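Local coordinates for protein phosphoserine aminotransferase SerC (Cytophaga hutchinsonii ATCC 33406, PDB 3FFR) that probably catalyses the pyridoxal-phosphate-dependent transamination that interconverts 3-phosphohydroxypyruvate and phosphoserine on the pathway to serine, at residues Q21-I24 / T25-D28; S69-E72 / I73-R76. All blocks are in the same frame, centred on the assembly; numbering follows the deposited sequence. Where two conformers were deposited one is given.

Contact 1 of 2, residues Q21-I24 / T25-D28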
loop_
_atom_site.group_PDB
_atom_site.type_symbol
_atom_site.label_atom_id
_atom_site.label_comp_id
_atom_site.label_asym_id
_atom_site.label_seq_id
_atom_site.Cartn_x
_atom_site.Cartn_y
_atom_site.Cartn_z
ATOM N N GLN A 21 9.287 -3.153 19.934
ATOM C CA GLN A 21 10.311 -4.200 19.964
ATOM C C GLN A 21 10.237 -5.065 18.714
ATOM O O GLN A 21 11.292 -5.460 18.193
ATOM C CB GLN A 21 10.339 -5.014 21.266
ATOM C CG GLN A 21 11.494 -6.057 21.269
ATOM C CD GLN A 21 12.886 -5.488 20.885
ATOM O OE1 GLN A 21 13.433 -4.610 21.571
ATOM N NE2 GLN A 21 13.475 -6.027 19.803
ATOM N N HIS A 22 9.042 -5.298 18.194
ATOM C CA HIS A 22 8.906 -6.076 16.948
ATOM C C HIS A 22 9.520 -5.387 15.761
ATOM O O HIS A 22 10.069 -6.043 14.863
ATOM C CB HIS A 22 7.454 -6.465 16.632
ATOM C CG HIS A 22 6.838 -7.386 17.633
ATOM N ND1 HIS A 22 7.478 -8.519 18.108
ATOM C CD2 HIS A 22 5.608 -7.380 18.196
ATOM C CE1 HIS A 22 6.671 -9.145 18.947
ATOM N NE2 HIS A 22 5.529 -8.482 19.011
HETATM N N MSE A 23 9.448 -4.054 15.746
HETATM C CA MSE A 23 10.033 -3.280 14.653
HETATM C C MSE A 23 11.567 -3.363 14.748
HETATM O O MSE A 23 12.300 -3.389 13.740
HETATM C CB MSE A 23 9.604 -1.825 14.685
HETATM C CG MSE A 23 10.141 -0.983 13.526
HETATM SE SE MSE A 23 9.281 -1.442 11.877
HETATM C CE MSE A 23 7.748 -0.230 12.056
ATOM N N ILE A 24 12.069 -3.401 15.968
ATOM C CA ILE A 24 13.531 -3.521 16.139
ATOM C C ILE A 24 13.966 -4.879 15.594
ATOM O O ILE A 24 15.000 -5.021 14.910
ATOM C CB ILE A 24 13.995 -3.328 17.573
ATOM C CG1 ILE A 24 13.653 -1.915 18.025
ATOM C CG2 ILE A 24 15.489 -3.558 17.666
ATOM C CD1 ILE A 24 14.196 -0.875 17.164
ATOM N N THR A 25 13.151 -5.882 15.871
ATOM C CA THR A 25 13.421 -7.216 15.332
ATOM C C THR A 25 13.410 -7.191 13.801
ATOM O O THR A 25 14.265 -7.799 13.140
ATOM C CB THR A 25 12.421 -8.249 15.834
ATOM O OG1 THR A 25 12.480 -8.309 17.263
ATOM C CG2 THR A 25 12.741 -9.616 15.289
ATOM N N ALA A 26 12.439 -6.484 13.235
ATOM C CA ALA A 26 12.316 -6.358 11.756
ATOM C C ALA A 26 13.569 -5.771 11.159
ATOM O O ALA A 26 14.063 -6.209 10.117
ATOM C CB ALA A 26 11.063 -5.489 11.346
ATOM N N LEU A 27 14.098 -4.766 11.842
ATOM C CA LEU A 27 15.289 -4.095 11.329
ATOM C C LEU A 27 16.477 -5.037 11.448
ATOM O O LEU A 27 17.289 -5.181 10.518
ATOM C CB LEU A 27 15.568 -2.813 12.105
ATOM C CG LEU A 27 14.548 -1.690 11.921
ATOM C CD1 LEU A 27 14.768 -0.587 12.963
ATOM C CD2 LEU A 27 14.518 -1.155 10.457
ATOM N N ASP A 28 16.560 -5.689 12.588
ATOM C CA ASP A 28 17.675 -6.604 12.869
ATOM C C ASP A 28 17.750 -7.765 11.910
ATOM O O ASP A 28 18.859 -8.185 11.492
ATOM C CB ASP A 28 17.596 -7.173 14.295
ATOM C CG ASP A 28 18.052 -6.189 15.348
ATOM O OD1 ASP A 28 18.671 -5.186 14.987
ATOM O OD2 ASP A 28 17.832 -6.449 16.546
HETATM O O HOH W 1 10.005 -9.511 17.906
#
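Two successive turns of helix 19-28, a helix at the dimer interface, meet here: residues 21-24 present their carbonyls to the amides of residues 25-28. Four regular i to i+4 bonds form the scaffold, among them Asp28 N to Ile24 O at 2.9 Å.

On one flank a water joins two side chains a turn apart. It lies at the edge of the His22 ring, in the ring plane, 2.7 Å from ND1, and 2.8 Å from Thr25 OG1. Thr25 can reach it because OG1 stands beside its own backbone N (chi1 -59°), a rotamer that also leaves the hydroxyl 3.2 Å from Gln21 O. The other nitrogen of the imidazole, NE2, is hydrogen-bonded to Asp258 of helix 246-262.

Elsewhere on the helix the contacts are apolar. The CD1 methyls of Ile24 and Leu27 meet at 4.2 Å, while the selenium of Met23, a selenomethionine, lies 4.5 Å from Ala26 CB. Ile24 also packs on Ile24 of the second subunit, and the carboxylate of Asp28, whose OD2 is 3.9 Å from Ile24 CG2, forms a salt bridge through OD1 with Arg20 of that subunit.

Held from both nitrogens, the imidazole probably has its rotation fixed, whereas the join to the partner subunit combines methyl packing, one charge pair and backbone hydrogen bonds from Asp28.

Contact 2 of 2, residues S69-E72 / I73-R76; sequences SATE and IWER
A single carboxylate oxygen takes two donors from one arginine: Glu72 OE2 accepts from Arg76 NE at 2.8 Å and, less directly, from Arg76 NH2 at 3.2 Å. The grip is side-on. OE2 lies in the guanidinium plane, at its edge, and meets NE with its anti lone pair, whereas NH2 approaches from above the carboxylate plane; the two planes stand 65° apart. Glu72 is fully extended, with CG anti to the backbone N (chi1 -180°), and Arg76 bends back at chi2 (-45°) to meet it, one turn further along helix 70-81. OE2 is also hydrogen-bonded to His226 ND1, and OE1 takes the amide of Ala68. Over one guanidinium face, towards its rim, stands Glu75 OE1, 3.3 Å from Arg76 NH1, by charge alone.

The network crosses the dimer interface: Arg76 NH2 also pairs with Glu75 of the second subunit, whose own Arg76 returns the interaction, while Glu75 OE2 bonds to Thr224 of that subunit. With an alanine in place of Arg76, Glu72 OE2 would probably keep His226 but lose its guanidinium mate, and the Glu75 carboxylates of both subunits would lose a counter-charge.

At the helix start, Ser69 is the N-cap, its OG accepting from Glu72 N at 3.0 Å. Thr71 CG2 lies 4.1 Å from Trp74 CE3.

Thr71 OG1 bonds to the cofactor phosphate on the modified Lys191, an anion that the helix start is likely to favour through its amide dipoles, while the two Glu75 carboxylates probably offset the charges of the two closely placed Arg76 side chains.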
loop_
_atom_site.group_PDB
_atom_site.type_symbol
_atom_site.label_atom_id
_atom_site.label_comp_id
_atom_site.label_asym_id
_atom_site.label_seq_id
_atom_site.Cartn_x
_atom_site.Cartn_y
_atom_site.Cartn_z
ATOM N N SER A 69 -4.903 -1.072 1.525
ATOM C CA SER A 69 -5.788 -0.284 2.404
ATOM C C SER A 69 -7.200 -0.833 2.364
ATOM O O SER A 69 -7.535 -1.642 1.489
ATOM C CB SER A 69 -5.835 1.194 1.895
ATOM O OG SER A 69 -6.351 1.271 0.569
ATOM N N ALA A 70 -8.043 -0.437 3.332
ATOM C CA ALA A 70 -9.458 -0.871 3.315
ATOM C C ALA A 70 -10.181 -0.204 2.144
ATOM O O ALA A 70 -11.071 -0.784 1.516
ATOM C CB ALA A 70 -10.185 -0.586 4.672
ATOM N N THR A 71 -9.758 1.007 1.839
ATOM C CA THR A 71 -10.362 1.778 0.735
ATOM C C THR A 71 -10.128 1.055 -0.608
ATOM O O THR A 71 -11.036 0.907 -1.446
ATOM C CB THR A 71 -9.838 3.229 0.686
ATOM O OG1 THR A 71 -10.098 3.880 1.944
ATOM C CG2 THR A 71 -10.510 4.056 -0.443
ATOM N N GLU A 72 -8.937 0.495 -0.761
ATOM C CA GLU A 72 -8.651 -0.312 -1.933
ATOM C C GLU A 72 -9.635 -1.497 -2.005
ATOM O O GLU A 72 -10.173 -1.812 -3.069
ATOM C CB GLU A 72 -7.228 -0.872 -1.946
ATOM C CG GLU A 72 -7.033 -1.681 -3.201
ATOM C CD GLU A 72 -5.705 -2.390 -3.416
ATOM O OE1 GLU A 72 -4.792 -2.304 -2.576
ATOM O OE2 GLU A 72 -5.602 -3.057 -4.491
ATOM N N ILE A 73 -9.839 -2.133 -0.854
ATOM C CA ILE A 73 -10.733 -3.284 -0.733
ATOM C C ILE A 73 -12.184 -2.901 -1.152
ATOM O O ILE A 73 -12.847 -3.652 -1.902
ATOM C CB ILE A 73 -10.663 -3.991 0.636
ATOM C CG1 ILE A 73 -9.272 -4.606 0.836
ATOM C CG2 ILE A 73 -11.768 -5.086 0.721
ATOM C CD1 ILE A 73 -8.978 -4.983 2.289
ATOM N N TRP A 74 -12.639 -1.716 -0.765
ATOM C CA TRP A 74 -13.975 -1.280 -1.252
ATOM C C TRP A 74 -14.034 -1.365 -2.796
ATOM O O TRP A 74 -14.955 -1.877 -3.410
ATOM C CB TRP A 74 -14.271 0.153 -0.889
ATOM C CG TRP A 74 -14.600 0.440 0.526
ATOM C CD1 TRP A 74 -15.007 -0.425 1.500
ATOM C CD2 TRP A 74 -14.594 1.741 1.129
ATOM N NE1 TRP A 74 -15.252 0.263 2.680
ATOM C CE2 TRP A 74 -15.005 1.592 2.473
ATOM C CE3 TRP A 74 -14.297 3.005 0.659
ATOM C CZ2 TRP A 74 -15.149 2.682 3.325
ATOM C CZ3 TRP A 74 -14.407 4.071 1.505
ATOM C CH2 TRP A 74 -14.809 3.911 2.827
ATOM N N GLU A 75 -13.036 -0.772 -3.430
ATOM C CA GLU A 75 -12.960 -0.765 -4.900
ATOM C C GLU A 75 -12.912 -2.171 -5.488
ATOM O O GLU A 75 -13.642 -2.492 -6.448
ATOM C CB GLU A 75 -11.768 0.068 -5.379
ATOM C CG GLU A 75 -11.710 0.206 -6.901
ATOM C CD GLU A 75 -10.490 0.973 -7.361
ATOM O OE1 GLU A 75 -9.426 0.348 -7.447
ATOM O OE2 GLU A 75 -10.655 2.131 -7.745
ATOM N N ARG A 76 -12.058 -3.017 -4.904
ATOM C CA ARG A 76 -11.858 -4.384 -5.399
ATOM C C ARG A 76 -13.099 -5.240 -5.222
ATOM O O ARG A 76 -13.373 -6.147 -6.037
ATOM C CB ARG A 76 -10.644 -5.076 -4.768
ATOM C CG ARG A 76 -9.322 -4.348 -4.903
ATOM C CD ARG A 76 -9.076 -3.807 -6.284
ATOM N NE ARG A 76 -7.743 -3.160 -6.367
ATOM C CZ ARG A 76 -7.295 -2.543 -7.452
ATOM N NH1 ARG A 76 -8.086 -2.443 -8.519
ATOM N NH2 ARG A 76 -6.057 -2.054 -7.470
#

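In the fold
Contacts 1 and 2 illustrate how neighbouring turns of two different helices serve the same dimer, only one of them also near the active site. Their centres are 28 Å apart, with nearest atoms about 16 Å from each other, so they do not touch. Contact 1 is peripheral, its centre about 25 Å from the chain centre; contact 2 is buried, about 12 Å from it, on the helix that follows strand 62-67, an outer strand of the seven-stranded sheet. The side chain of Thr71 is about 6 Å from a bound serine, whose pocket includes Phe94, a neighbour of Trp74. Both reach the second subunit, contact 1 by packing and a salt bridge, contact 2 by reciprocal charges and packing on its Tyr225.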